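PDB 6YHH: beta-N-acetylglucosaminidase-like protein Glycoside hydrolase family 20 from Flavobacterium johnsoniae, which probably hydrolyses beta-linked terminal N-acetylhexosamine residues, as a family 20 beta-N-acetylglucosaminidase (chitobiase) of bacterial chitin breakdown. Local coordinates for residues 180-185 / 206-211; 327-332 / 342-347; 384-387 / 391-394; 594-599 / 625-630. One frame throughout, in Å; residues are numbered along the deposited sequence.

Contact 1. Residues 180-185 / 206-211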
loop_
_atom_site.group_PDB
_atom_site.type_symbol
_atom_site.label_atom_id
_atom_site.label_comp_id
_atom_site.label_asym_id
_atom_site.label_seq_id
_atom_site.Cartn_x
_atom_site.Cartn_y
_atom_site.Cartn_z
ATOM N N TRP A 180 1.535 8.113 19.442
ATOM C CA TRP A 180 2.075 6.800 18.995
ATOM C C TRP A 180 2.159 5.872 20.224
ATOM O O TRP A 180 2.996 6.046 21.135
ATOM C CB TRP A 180 3.443 7.034 18.352
ATOM C CG TRP A 180 3.909 6.068 17.283
ATOM C CD1 TRP A 180 3.309 4.941 16.789
ATOM C CD2 TRP A 180 5.125 6.238 16.519
ATOM N NE1 TRP A 180 4.038 4.412 15.755
ATOM C CE2 TRP A 180 5.167 5.196 15.557
ATOM C CE3 TRP A 180 6.132 7.186 16.541
ATOM C CZ2 TRP A 180 6.200 5.086 14.642
ATOM C CZ3 TRP A 180 7.192 7.052 15.660
ATOM C CH2 TRP A 180 7.192 6.011 14.714
ATOM N N HIS A 181 1.250 4.909 20.269
ATOM C CA HIS A 181 1.137 3.963 21.388
ATOM C C HIS A 181 2.041 2.798 21.060
ATOM O O HIS A 181 1.654 1.907 20.277
ATOM C CB HIS A 181 -0.364 3.591 21.593
ATOM C CG HIS A 181 -0.636 2.680 22.766
ATOM N ND1 HIS A 181 -0.945 3.176 24.008
ATOM C CD2 HIS A 181 -0.609 1.324 22.916
ATOM C CE1 HIS A 181 -1.068 2.184 24.860
ATOM N NE2 HIS A 181 -0.919 1.050 24.217
ATOM N N LEU A 182 3.280 2.881 21.589
ATOM C CA LEU A 182 4.406 2.144 21.113
ATOM C C LEU A 182 4.760 0.881 21.922
ATOM O O LEU A 182 5.649 0.119 21.528
ATOM C CB LEU A 182 5.632 3.068 21.062
ATOM C CG LEU A 182 5.666 4.103 19.960
ATOM C CD1 LEU A 182 6.593 5.245 20.326
ATOM C CD2 LEU A 182 6.153 3.374 18.756
ATOM N N VAL A 183 3.957 0.615 22.950
ATOM C CA VAL A 183 4.133 -0.488 23.845
ATOM C C VAL A 183 2.800 -0.874 24.472
ATOM O O VAL A 183 1.999 0.013 24.820
ATOM C CB VAL A 183 5.104 -0.125 25.024
ATOM C CG1 VAL A 183 5.345 -1.409 25.817
ATOM C CG2 VAL A 183 6.397 0.567 24.483
ATOM N N ASP A 184 2.534 -2.182 24.572
ATOM C CA ASP A 184 1.406 -2.672 25.306
ATOM C C ASP A 184 1.706 -4.146 25.603
ATOM O O ASP A 184 2.893 -4.623 25.448
ATOM C CB ASP A 184 0.094 -2.445 24.523
ATOM C CG ASP A 184 -1.084 -2.251 25.411
ATOM O OD1 ASP A 184 -1.484 -3.260 26.073
ATOM O OD2 ASP A 184 -1.610 -1.145 25.512
ATOM N N ASP A 185 0.710 -4.884 26.078
ATOM C CA ASP A 185 0.931 -6.281 26.480
ATOM C C ASP A 185 1.402 -7.188 25.318
ATOM O O ASP A 185 2.055 -8.208 25.506
ATOM C CB ASP A 185 -0.360 -6.904 27.047
ATOM C CG ASP A 185 -0.803 -6.269 28.360
ATOM O OD1 ASP A 185 -0.103 -6.513 29.388
ATOM O OD2 ASP A 185 -1.861 -5.568 28.283
ATOM N N LEU A 206 9.182 -7.162 15.360
ATOM C CA LEU A 206 8.319 -6.128 14.733
ATOM C C LEU A 206 8.490 -4.859 15.581
ATOM O O LEU A 206 8.067 -4.822 16.748
ATOM C CB LEU A 206 6.880 -6.617 14.763
ATOM C CG LEU A 206 6.551 -7.830 13.944
ATOM C CD1 LEU A 206 5.127 -8.272 14.179
ATOM C CD2 LEU A 206 6.807 -7.563 12.482
ATOM N N TYR A 207 9.172 -3.837 15.025
ATOM C CA TYR A 207 9.499 -2.637 15.742
ATOM C C TYR A 207 9.995 -1.566 14.791
ATOM O O TYR A 207 10.362 -1.864 13.656
ATOM C CB TYR A 207 10.554 -2.865 16.899
ATOM C CG TYR A 207 11.903 -3.355 16.374
ATOM C CD1 TYR A 207 12.108 -4.727 16.140
ATOM C CD2 TYR A 207 12.922 -2.502 16.134
ATOM C CE1 TYR A 207 13.301 -5.191 15.616
ATOM C CE2 TYR A 207 14.138 -2.968 15.618
ATOM C CZ TYR A 207 14.318 -4.287 15.396
ATOM O OH TYR A 207 15.530 -4.737 14.932
ATOM N N TYR A 208 9.953 -0.342 15.281
ATOM C CA TYR A 208 10.517 0.789 14.550
ATOM C C TYR A 208 11.959 1.017 14.993
ATOM O O TYR A 208 12.257 1.031 16.202
ATOM C CB TYR A 208 9.805 2.042 14.825
ATOM C CG TYR A 208 8.291 1.925 14.595
ATOM C CD1 TYR A 208 7.773 1.916 13.318
ATOM C CD2 TYR A 208 7.415 1.865 15.670
ATOM C CE1 TYR A 208 6.385 1.775 13.134
ATOM C CE2 TYR A 208 6.041 1.790 15.481
ATOM C CZ TYR A 208 5.555 1.792 14.209
ATOM O OH TYR A 208 4.159 1.700 14.055
ATOM N N THR A 209 12.853 1.145 14.016
ATOM C CA THR A 209 14.227 1.503 14.384
ATOM C C THR A 209 14.275 2.935 14.867
ATOM O O THR A 209 13.421 3.745 14.589
ATOM C CB THR A 209 15.237 1.307 13.240
ATOM O OG1 THR A 209 15.038 2.328 12.231
ATOM C CG2 THR A 209 15.147 -0.022 12.633
ATOM N N GLN A 210 15.364 3.296 15.545
ATOM C CA GLN A 210 15.568 4.712 16.000
ATOM C C GLN A 210 15.605 5.666 14.807
ATOM O O GLN A 210 15.055 6.735 14.848
ATOM C CB GLN A 210 16.815 4.852 16.906
ATOM C CG GLN A 210 16.689 3.945 18.121
ATOM C CD GLN A 210 17.695 4.243 19.201
ATOM O OE1 GLN A 210 18.638 5.007 18.989
ATOM N NE2 GLN A 210 17.453 3.711 20.389
ATOM N N GLU A 211 16.273 5.234 13.707
ATOM C CA GLU A 211 16.402 6.069 12.557
ATOM C C GLU A 211 14.983 6.218 11.918
ATOM O O GLU A 211 14.653 7.322 11.489
ATOM C CB GLU A 211 17.342 5.501 11.525
ATOM C CG GLU A 211 17.323 6.271 10.205
ATOM C CD GLU A 211 18.094 5.488 9.098
ATOM O OE1 GLU A 211 17.392 4.697 8.362
ATOM O OE2 GLU A 211 19.328 5.721 9.073
#
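Trp180 and Tyr208 meet ring to ring between a strand of the TIM barrel, 177-184, and the loop leading into helix 210-222, in the catalytic domain of this family 20 glycosidase. They carry most of the buried surface, with Leu182 as a third, smaller partner. The indole presents the edge of its six-membered ring to the phenol in a tilted edge-to-face pair, centroids 4.5 Å apart and planes at 53°. Its CZ2 is the atom that bears on the phenol, standing over the centre of the Tyr208 face at 3.4 Å from Tyr208 CZ. With CG anti to the backbone N (chi1 -152°), Trp180 reaches out from the strand toward the helix, where Ile213 and Ile216 also touch it, while Phe157 meets the Tyr208 ring. The same tilt brings the pyrrole nitrogen close to the phenol oxygen: Trp180 NE1 gives a weak hydrogen bond to Tyr208 OH, 3.2 Å long, with the oxygen at the indole edge and near its plane. The buried hydroxyl accepts this weak bond from the indole and donates its own proton to Gln158 O. Next along the chain, His181 lies outside the ring pair; its NE2 donates to Asp184 OD2 at 2.6 Å and its ND1 bonds to Glu230 OE1. Leu182 fills the angle between the two rings: its CD2 sits above one indole face, offset toward the rim, and touches Tyr208 CE2 at 3.6 Å.

Contact 2. Residues 327-332 / 342-347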
loop_
_atom_site.group_PDB
_atom_site.type_symbol
_atom_site.label_atom_id
_atom_site.label_comp_id
_atom_site.label_asym_id
_atom_site.label_seq_id
_atom_site.Cartn_x
_atom_site.Cartn_y
_atom_site.Cartn_z
ATOM N N PRO A 327 3.203 -8.520 49.617
ATOM C CA PRO A 327 3.484 -7.929 50.925
ATOM C C PRO A 327 4.488 -6.749 50.937
ATOM O O PRO A 327 4.306 -5.809 51.691
ATOM C CB PRO A 327 4.082 -9.141 51.675
ATOM C CG PRO A 327 3.579 -10.306 51.000
ATOM C CD PRO A 327 3.542 -9.946 49.566
ATOM N N LYS A 328 5.485 -6.765 50.053
ATOM C CA LYS A 328 6.426 -5.676 49.900
ATOM C C LYS A 328 5.804 -4.416 49.396
ATOM O O LYS A 328 6.176 -3.334 49.843
ATOM C CB LYS A 328 7.578 -6.025 48.987
ATOM C CG LYS A 328 8.434 -7.086 49.630
ATOM C CD LYS A 328 9.490 -7.684 48.740
ATOM C CE LYS A 328 10.637 -8.187 49.629
ATOM N NZ LYS A 328 11.357 -9.264 48.947
ATOM N N ILE A 329 4.888 -4.528 48.431
ATOM C CA ILE A 329 4.201 -3.363 47.903
ATOM C C ILE A 329 3.275 -2.837 48.999
ATOM O O ILE A 329 3.125 -1.643 49.183
ATOM C CB ILE A 329 3.459 -3.734 46.601
ATOM C CG1 ILE A 329 4.535 -4.108 45.542
ATOM C CG2 ILE A 329 2.519 -2.594 46.132
ATOM C CD1 ILE A 329 4.027 -4.547 44.184
ATOM N N GLN A 330 2.637 -3.739 49.759
ATOM C CA GLN A 330 1.815 -3.269 50.891
ATOM C C GLN A 330 2.619 -2.537 51.948
ATOM O O GLN A 330 2.138 -1.502 52.446
ATOM C CB GLN A 330 1.007 -4.433 51.469
ATOM C CG GLN A 330 0.017 -5.064 50.493
ATOM C CD GLN A 330 -0.859 -4.045 49.801
ATOM O OE1 GLN A 330 -0.871 -3.940 48.557
ATOM N NE2 GLN A 330 -1.583 -3.241 50.595
ATOM N N GLU A 331 3.811 -3.003 52.295
ATOM C CA GLU A 331 4.682 -2.232 53.207
ATOM C C GLU A 331 5.066 -0.892 52.655
ATOM O O GLU A 331 5.187 0.087 53.394
ATOM C CB GLU A 331 5.951 -2.987 53.559
ATOM C CG GLU A 331 5.856 -4.039 54.633
ATOM C CD GLU A 331 5.391 -3.481 55.966
ATOM O OE1 GLU A 331 6.185 -2.739 56.603
ATOM O OE2 GLU A 331 4.232 -3.741 56.316
ATOM N N PHE A 332 5.304 -0.828 51.328
ATOM C CA PHE A 332 5.702 0.413 50.690
ATOM C C PHE A 332 4.564 1.418 50.746
ATOM O O PHE A 332 4.786 2.625 50.910
ATOM C CB PHE A 332 6.056 0.074 49.234
ATOM C CG PHE A 332 6.650 1.201 48.479
ATOM C CD1 PHE A 332 8.019 1.439 48.513
ATOM C CD2 PHE A 332 5.855 2.006 47.722
ATOM C CE1 PHE A 332 8.557 2.498 47.837
ATOM C CE2 PHE A 332 6.392 3.034 46.981
ATOM C CZ PHE A 332 7.741 3.288 47.063
ATOM N N HIS A 342 -4.562 3.597 43.245
ATOM C CA HIS A 342 -4.443 4.811 42.439
ATOM C C HIS A 342 -3.480 5.819 43.074
ATOM O O HIS A 342 -2.690 6.444 42.355
ATOM C CB HIS A 342 -5.820 5.436 42.218
ATOM C CG HIS A 342 -6.611 4.722 41.169
ATOM N ND1 HIS A 342 -6.012 3.984 40.177
ATOM C CD2 HIS A 342 -7.943 4.655 40.938
ATOM C CE1 HIS A 342 -6.943 3.480 39.385
ATOM N NE2 HIS A 342 -8.122 3.886 39.816
ATOM N N GLU A 343 -3.499 5.955 44.405
ATOM C CA GLU A 343 -2.530 6.844 45.078
ATOM C C GLU A 343 -1.110 6.352 44.873
ATOM O O GLU A 343 -0.183 7.151 44.621
ATOM C CB GLU A 343 -2.832 6.976 46.592
ATOM C CG GLU A 343 -4.098 7.788 46.809
ATOM C CD GLU A 343 -4.435 7.916 48.302
ATOM O OE1 GLU A 343 -3.653 7.499 49.181
ATOM O OE2 GLU A 343 -5.376 8.627 48.569
ATOM N N LEU A 344 -0.935 5.040 44.949
ATOM C CA LEU A 344 0.391 4.495 44.729
ATOM C C LEU A 344 0.862 4.671 43.286
ATOM O O LEU A 344 2.033 4.939 42.982
ATOM C CB LEU A 344 0.393 3.034 45.138
ATOM C CG LEU A 344 1.635 2.181 44.837
ATOM C CD1 LEU A 344 2.874 2.762 45.447
ATOM C CD2 LEU A 344 1.441 0.739 45.294
ATOM N N GLN A 345 -0.084 4.509 42.357
ATOM C CA GLN A 345 0.238 4.691 40.942
ATOM C C GLN A 345 0.548 6.154 40.629
ATOM O O GLN A 345 1.437 6.453 39.818
ATOM C CB GLN A 345 -0.883 4.175 40.048
ATOM C CG GLN A 345 -0.435 4.063 38.608
ATOM C CD GLN A 345 -1.580 3.696 37.668
ATOM O OE1 GLN A 345 -2.420 2.898 37.990
ATOM N NE2 GLN A 345 -1.598 4.297 36.513
ATOM N N THR A 346 -0.121 7.080 41.303
ATOM C CA THR A 346 0.210 8.496 41.116
ATOM C C THR A 346 1.602 8.782 41.696
ATOM O O THR A 346 2.384 9.518 41.110
ATOM C CB THR A 346 -0.833 9.352 41.832
ATOM O OG1 THR A 346 -2.121 9.201 41.156
ATOM C CG2 THR A 346 -0.410 10.863 41.786
ATOM N N TYR A 347 1.906 8.209 42.870
ATOM C CA TYR A 347 3.301 8.305 43.376
ATOM C C TYR A 347 4.366 7.820 42.367
ATOM O O TYR A 347 5.361 8.491 42.089
ATOM C CB TYR A 347 3.407 7.505 44.639
ATOM C CG TYR A 347 4.803 7.432 45.187
ATOM C CD1 TYR A 347 5.649 6.478 44.782
ATOM C CD2 TYR A 347 5.257 8.372 46.131
ATOM C CE1 TYR A 347 6.958 6.439 45.217
ATOM C CE2 TYR A 347 6.570 8.326 46.602
ATOM C CZ TYR A 347 7.404 7.356 46.135
ATOM O OH TYR A 347 8.741 7.224 46.558
#
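Phe332 and Tyr347 make an offset edge-to-face pair between two successive helices, 327-335 and 341-358, on the outer side of the TIM-barrel domain. Helix 341-358 belongs to the beta-alpha-beta crossover that carries the chain from strand 310-312 to its parallel neighbour 362-366, and helices 321-325 and 327-335 precede it in the same connection. The local axes pass nearly at right angles (80°) and stay 11.8 Å apart at their closest. Such a wide gap is bridged by long side chains, not by close backbones. Phe332, Leu344 and Tyr347 all hold CG anti to the backbone N (Phe332 chi1 -173°), which extends each of them across the gap. The Phe332 ring leads with its edge: CZ lies 3.7 Å from Tyr347 CE1, which stands close to the phenyl plane, and the ring planes are turned 75° against each other with centroids 5.7 Å apart. His336, just after helix 327-335, meets both rings. The Leu344 and Phe332 side chains cross at about a right angle, and Leu344 splits its two methyls between two partners. One of them, CD1, lies at the Phe332 edge, 3.8 Å from CD2 of that ring. Trp323 of helix 321-325 touches both Ile329 and Leu344, joining a third helix to the contact. No hydrogen bond links the two segments. The second Leu344 methyl, CD2, rests 3.6 Å from Ile329 CG2.

Contact 3. Residues 384-387 / 391-394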
loop_
_atom_site.group_PDB
_atom_site.type_symbol
_atom_site.label_atom_id
_atom_site.label_comp_id
_atom_site.label_asym_id
_atom_site.label_seq_id
_atom_site.Cartn_x
_atom_site.Cartn_y
_atom_site.Cartn_z
ATOM N N ARG A 384 -12.522 7.366 29.897
ATOM C CA ARG A 384 -13.579 6.511 30.443
ATOM C C ARG A 384 -14.933 7.140 30.367
ATOM O O ARG A 384 -15.089 8.347 30.518
ATOM C CB ARG A 384 -13.178 6.087 31.850
ATOM C CG ARG A 384 -11.877 5.324 31.876
ATOM C CD ARG A 384 -11.406 5.049 33.264
ATOM N NE ARG A 384 -12.323 4.183 33.881
ATOM C CZ ARG A 384 -12.528 4.260 35.179
ATOM N NH1 ARG A 384 -11.878 5.210 35.890
ATOM N NH2 ARG A 384 -13.383 3.417 35.740
ATOM N N GLY A 385 -15.930 6.297 30.189
ATOM C CA GLY A 385 -17.295 6.727 29.997
ATOM C C GLY A 385 -18.221 5.543 30.254
ATOM O O GLY A 385 -17.913 4.665 31.049
ATOM N N PRO A 386 -19.347 5.475 29.573
ATOM C CA PRO A 386 -20.298 4.411 29.901
ATOM C C PRO A 386 -19.821 2.975 29.738
ATOM O O PRO A 386 -20.263 2.107 30.449
ATOM C CB PRO A 386 -21.506 4.712 28.981
ATOM C CG PRO A 386 -20.904 5.520 27.843
ATOM C CD PRO A 386 -19.855 6.382 28.545
ATOM N N ASN A 387 -18.921 2.729 28.799
ATOM C CA ASN A 387 -18.325 1.384 28.671
ATOM C C ASN A 387 -17.540 0.922 29.925
ATOM O O ASN A 387 -17.337 -0.279 30.113
ATOM C CB ASN A 387 -17.397 1.291 27.457
ATOM C CG ASN A 387 -18.099 1.452 26.137
ATOM O OD1 ASN A 387 -19.339 1.384 26.026
ATOM N ND2 ASN A 387 -17.326 1.712 25.101
ATOM N N VAL A 391 -19.780 8.345 33.535
ATOM C CA VAL A 391 -20.525 9.319 32.707
ATOM C C VAL A 391 -19.540 9.880 31.685
ATOM O O VAL A 391 -18.426 10.276 32.055
ATOM C CB VAL A 391 -21.093 10.460 33.564
ATOM C CG1 VAL A 391 -21.578 11.588 32.676
ATOM C CG2 VAL A 391 -22.230 9.949 34.527
ATOM N N ALA A 392 -19.949 9.849 30.421
ATOM C CA ALA A 392 -19.116 10.371 29.300
ATOM C C ALA A 392 -18.661 11.802 29.611
ATOM O O ALA A 392 -19.468 12.694 29.955
ATOM C CB ALA A 392 -19.888 10.364 28.027
ATOM N N GLY A 393 -17.362 12.053 29.523
ATOM C CA GLY A 393 -16.838 13.437 29.690
ATOM C C GLY A 393 -16.587 13.799 31.162
ATOM O O GLY A 393 -15.902 14.806 31.471
ATOM N N GLN A 394 -17.092 13.020 32.136
ATOM C CA GLN A 394 -17.018 13.500 33.520
ATOM C C GLN A 394 -15.567 13.576 34.024
ATOM O O GLN A 394 -15.213 14.437 34.796
ATOM C CB GLN A 394 -17.824 12.584 34.449
ATOM C CG GLN A 394 -18.014 13.150 35.863
ATOM C CD GLN A 394 -18.795 14.474 35.856
ATOM O OE1 GLN A 394 -19.849 14.586 35.197
ATOM N NE2 GLN A 394 -18.247 15.484 36.503
HETATM O O HOH W 1 -14.682 10.970 29.482
HETATM O O HOH W 2 -15.812 9.950 32.731
#
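Gly385 and Ala392 face each other with their CA atoms 4.1 Å apart, as the loop between strand 379-382 and helix 394-401 doubles back on itself. Residues 391-394 form a type II beta turn, closed by a 3.1 Å hydrogen bond from Gln394 N to Val391 O. Gly393 holds the third position of that turn with a positive phi of 86°, as suits a glycine, and stands as the N-cap of the helix that follows. Residues 384-387 pass alongside in loop form and then enter a short 3-10 segment at Pro386. Gly385, bare of any side chain, lets the two main chains come near, its CA lying 4.1 Å from Ala392 N. Side chains add little: Pro386 CD approaches Ala392 CB at 4.0 Å, near the surface. The guanidinium of Arg384 leads away from the turn, and its side chain lies about 7 Å from that of Glu317, the predicted proton donor, so this loop borders the presumed catalytic centre. Polar contact between the segments runs through two waters. Both donate to Arg384 O at 2.8 Å; one of them accepts from Gly393 N at 2.9 Å, and the other donates to Val391 O at 2.7 Å. Val391 O is thereby held twice, by the turn bond and by water, and the N-H of Gly393, at the N-cap position, is satisfied by water. With no direct hydrogen bond across, the polar closure between these two segments is entirely water-mediated and centres on Arg384 O, which takes a proton from each water.

Contact 4. Residues 594-599 / 625-630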
loop_
_atom_site.group_PDB
_atom_site.type_symbol
_atom_site.label_atom_id
_atom_site.label_comp_id
_atom_site.label_asym_id
_atom_site.label_seq_id
_atom_site.Cartn_x
_atom_site.Cartn_y
_atom_site.Cartn_z
ATOM N N ASN A 594 -36.083 -6.172 -4.025
ATOM C CA ASN A 594 -35.707 -6.869 -5.229
ATOM C C ASN A 594 -34.155 -6.964 -5.324
ATOM O O ASN A 594 -33.591 -8.017 -5.727
ATOM C CB ASN A 594 -36.270 -6.180 -6.447
ATOM C CG ASN A 594 -37.748 -6.350 -6.554
ATOM O OD1 ASN A 594 -38.510 -5.379 -6.801
ATOM N ND2 ASN A 594 -38.169 -7.500 -6.399
ATOM N N LYS A 595 -33.459 -5.916 -4.927
ATOM C CA LYS A 595 -32.014 -5.933 -4.957
ATOM C C LYS A 595 -31.444 -7.006 -4.028
ATOM O O LYS A 595 -30.526 -7.780 -4.455
ATOM C CB LYS A 595 -31.430 -4.562 -4.524
ATOM C CG LYS A 595 -29.917 -4.558 -4.581
ATOM C CD LYS A 595 -29.310 -3.196 -4.244
ATOM C CE LYS A 595 -27.786 -3.231 -4.455
ATOM N NZ LYS A 595 -27.234 -1.851 -4.289
ATOM N N TRP A 596 -31.958 -7.088 -2.807
ATOM C CA TRP A 596 -31.429 -8.067 -1.841
ATOM C C TRP A 596 -31.693 -9.512 -2.237
ATOM O O TRP A 596 -30.941 -10.444 -1.924
ATOM C CB TRP A 596 -31.916 -7.737 -0.466
ATOM C CG TRP A 596 -31.420 -6.337 -0.046
ATOM C CD1 TRP A 596 -30.248 -5.689 -0.388
ATOM C CD2 TRP A 596 -32.087 -5.468 0.863
ATOM N NE1 TRP A 596 -30.181 -4.460 0.231
ATOM C CE2 TRP A 596 -31.279 -4.318 1.025
ATOM C CE3 TRP A 596 -33.235 -5.574 1.598
ATOM C CZ2 TRP A 596 -31.657 -3.255 1.870
ATOM C CZ3 TRP A 596 -33.615 -4.544 2.400
ATOM C CH2 TRP A 596 -32.816 -3.390 2.528
ATOM N N ILE A 597 -32.872 -9.741 -2.855
ATOM C CA ILE A 597 -33.155 -11.061 -3.435
ATOM C C ILE A 597 -32.098 -11.412 -4.459
ATOM O O ILE A 597 -31.575 -12.537 -4.483
ATOM C CB ILE A 597 -34.572 -11.060 -3.972
ATOM C CG1 ILE A 597 -35.557 -10.993 -2.799
ATOM C CG2 ILE A 597 -34.785 -12.287 -4.851
ATOM C CD1 ILE A 597 -36.984 -10.640 -3.217
ATOM N N ALA A 598 -31.749 -10.462 -5.329
ATOM C CA ALA A 598 -30.753 -10.729 -6.331
ATOM C C ALA A 598 -29.364 -10.956 -5.703
ATOM O O ALA A 598 -28.547 -11.792 -6.187
ATOM C CB ALA A 598 -30.718 -9.620 -7.391
ATOM N N VAL A 599 -29.031 -10.154 -4.701
ATOM C CA VAL A 599 -27.749 -10.325 -4.015
ATOM C C VAL A 599 -27.614 -11.732 -3.417
ATOM O O VAL A 599 -26.592 -12.395 -3.558
ATOM C CB VAL A 599 -27.583 -9.231 -2.917
ATOM C CG1 VAL A 599 -26.445 -9.599 -1.962
ATOM C CG2 VAL A 599 -27.434 -7.844 -3.545
ATOM N N ASP A 625 -35.278 -13.786 2.513
ATOM C CA ASP A 625 -36.630 -14.302 2.962
ATOM C C ASP A 625 -37.525 -13.183 3.405
ATOM O O ASP A 625 -38.705 -13.138 3.006
ATOM C CB ASP A 625 -36.511 -15.354 4.064
ATOM C CG ASP A 625 -35.945 -16.674 3.593
ATOM O OD1 ASP A 625 -35.822 -16.985 2.404
ATOM O OD2 ASP A 625 -35.582 -17.460 4.456
ATOM N N ALA A 626 -37.035 -12.279 4.254
ATOM C CA ALA A 626 -37.812 -11.125 4.688
ATOM C C ALA A 626 -38.216 -10.259 3.488
ATOM O O ALA A 626 -39.372 -9.771 3.424
ATOM C CB ALA A 626 -37.079 -10.334 5.740
ATOM N N SER A 627 -37.279 -10.038 2.560
ATOM C CA SER A 627 -37.528 -9.209 1.363
ATOM C C SER A 627 -38.687 -9.788 0.534
ATOM O O SER A 627 -39.588 -9.033 0.118
ATOM C CB SER A 627 -36.262 -9.077 0.544
ATOM O OG SER A 627 -35.250 -8.370 1.259
ATOM N N GLN A 628 -38.659 -11.097 0.329
ATOM C CA GLN A 628 -39.705 -11.759 -0.473
ATOM C C GLN A 628 -41.069 -11.518 0.155
ATOM O O GLN A 628 -42.061 -11.258 -0.555
ATOM C CB GLN A 628 -39.433 -13.286 -0.613
ATOM C CG GLN A 628 -38.272 -13.636 -1.536
ATOM C CD GLN A 628 -37.763 -15.117 -1.447
ATOM O OE1 GLN A 628 -38.466 -16.025 -1.786
ATOM N NE2 GLN A 628 -36.498 -15.307 -1.144
ATOM N N GLU A 629 -41.149 -11.654 1.449
ATOM C CA GLU A 629 -42.463 -11.527 2.137
ATOM C C GLU A 629 -42.932 -10.053 2.194
ATOM O O GLU A 629 -44.149 -9.690 1.942
ATOM C CB GLU A 629 -42.448 -12.179 3.510
ATOM C CG GLU A 629 -43.841 -12.304 4.171
ATOM C CD GLU A 629 -44.722 -13.297 3.409
ATOM O OE1 GLU A 629 -44.206 -14.340 2.961
ATOM O OE2 GLU A 629 -45.937 -13.017 3.278
ATOM N N LEU A 630 -41.993 -9.145 2.477
ATOM C CA LEU A 630 -42.315 -7.762 2.515
ATOM C C LEU A 630 -42.734 -7.222 1.143
ATOM O O LEU A 630 -43.534 -6.254 1.084
ATOM C CB LEU A 630 -41.163 -6.929 3.070
ATOM C CG LEU A 630 -40.952 -7.194 4.570
ATOM C CD1 LEU A 630 -39.630 -6.623 5.096
ATOM C CD2 LEU A 630 -42.068 -6.626 5.412
#
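Trp596 CG (chi1 -61°) and Ile597 CG1 (chi1 -69°) both lie beside the backbone N and anti to the carbonyl carbon, which sends the indole to Ser627 and the isoleucine chain to Ser627 and Gln628. The two helices, 583-607 and 617-634, follow one another as an antiparallel helical hairpin in the C-terminal helical part of the chain. Their local axes come within 8.6 Å and run at 143° to each other. The backbones are nearest at Ile597 and Ser627, where a small residue on one side allows CA atoms 6.8 Å apart. Ile597 presses its CG1 against Ser627 CB at 3.9 Å, and its terminal CD1 reaches a little farther, lying over the Gln628 chain at 3.7 Å from CG. Gln628 passes it obliquely, extended beyond CG, while its amide nitrogen turns back along its own helix to bond with Ser624 OG. Leu631, one turn onward, also meets Ile597. Trp596 is buried, in edge-to-face contact with Phe570 and touched by Leu623, Val531 and Val664, so that it joins the hairpin to neighbouring parts of this region. Ser627 turns its hydroxyl toward the indole without making a polar bond there: OG donates to Leu623 O one turn back, which satisfies its proton inside its own helix. No hydrogen bond passes between the two segments. The indole and serine meet by van der Waals contact, Ser627 OG lying in the indole plane at the ring edge, 3.5 Å from Trp596 CE3.

Contacts 1, 2, 3 and 4 follow in series along the chain, each closing before the next opens. The first three belong to the TIM-barrel catalytic domain: the centres of contacts 1 and 2 are about 29 Å apart, those of 1 and 3 also about 29 Å, and those of 2 and 3 about 27 Å, with nearest atoms of 2 and 3 about 6 Å apart. Strand 177-184, which carries part of contact 1, and strand 379-382, just before contact 3, belong to one curled sheet, whereas contact 2 joins helices outside it. Contact 4 lies in the C-terminal helices, its centre about 40 to 62 Å from the others, in a separate region.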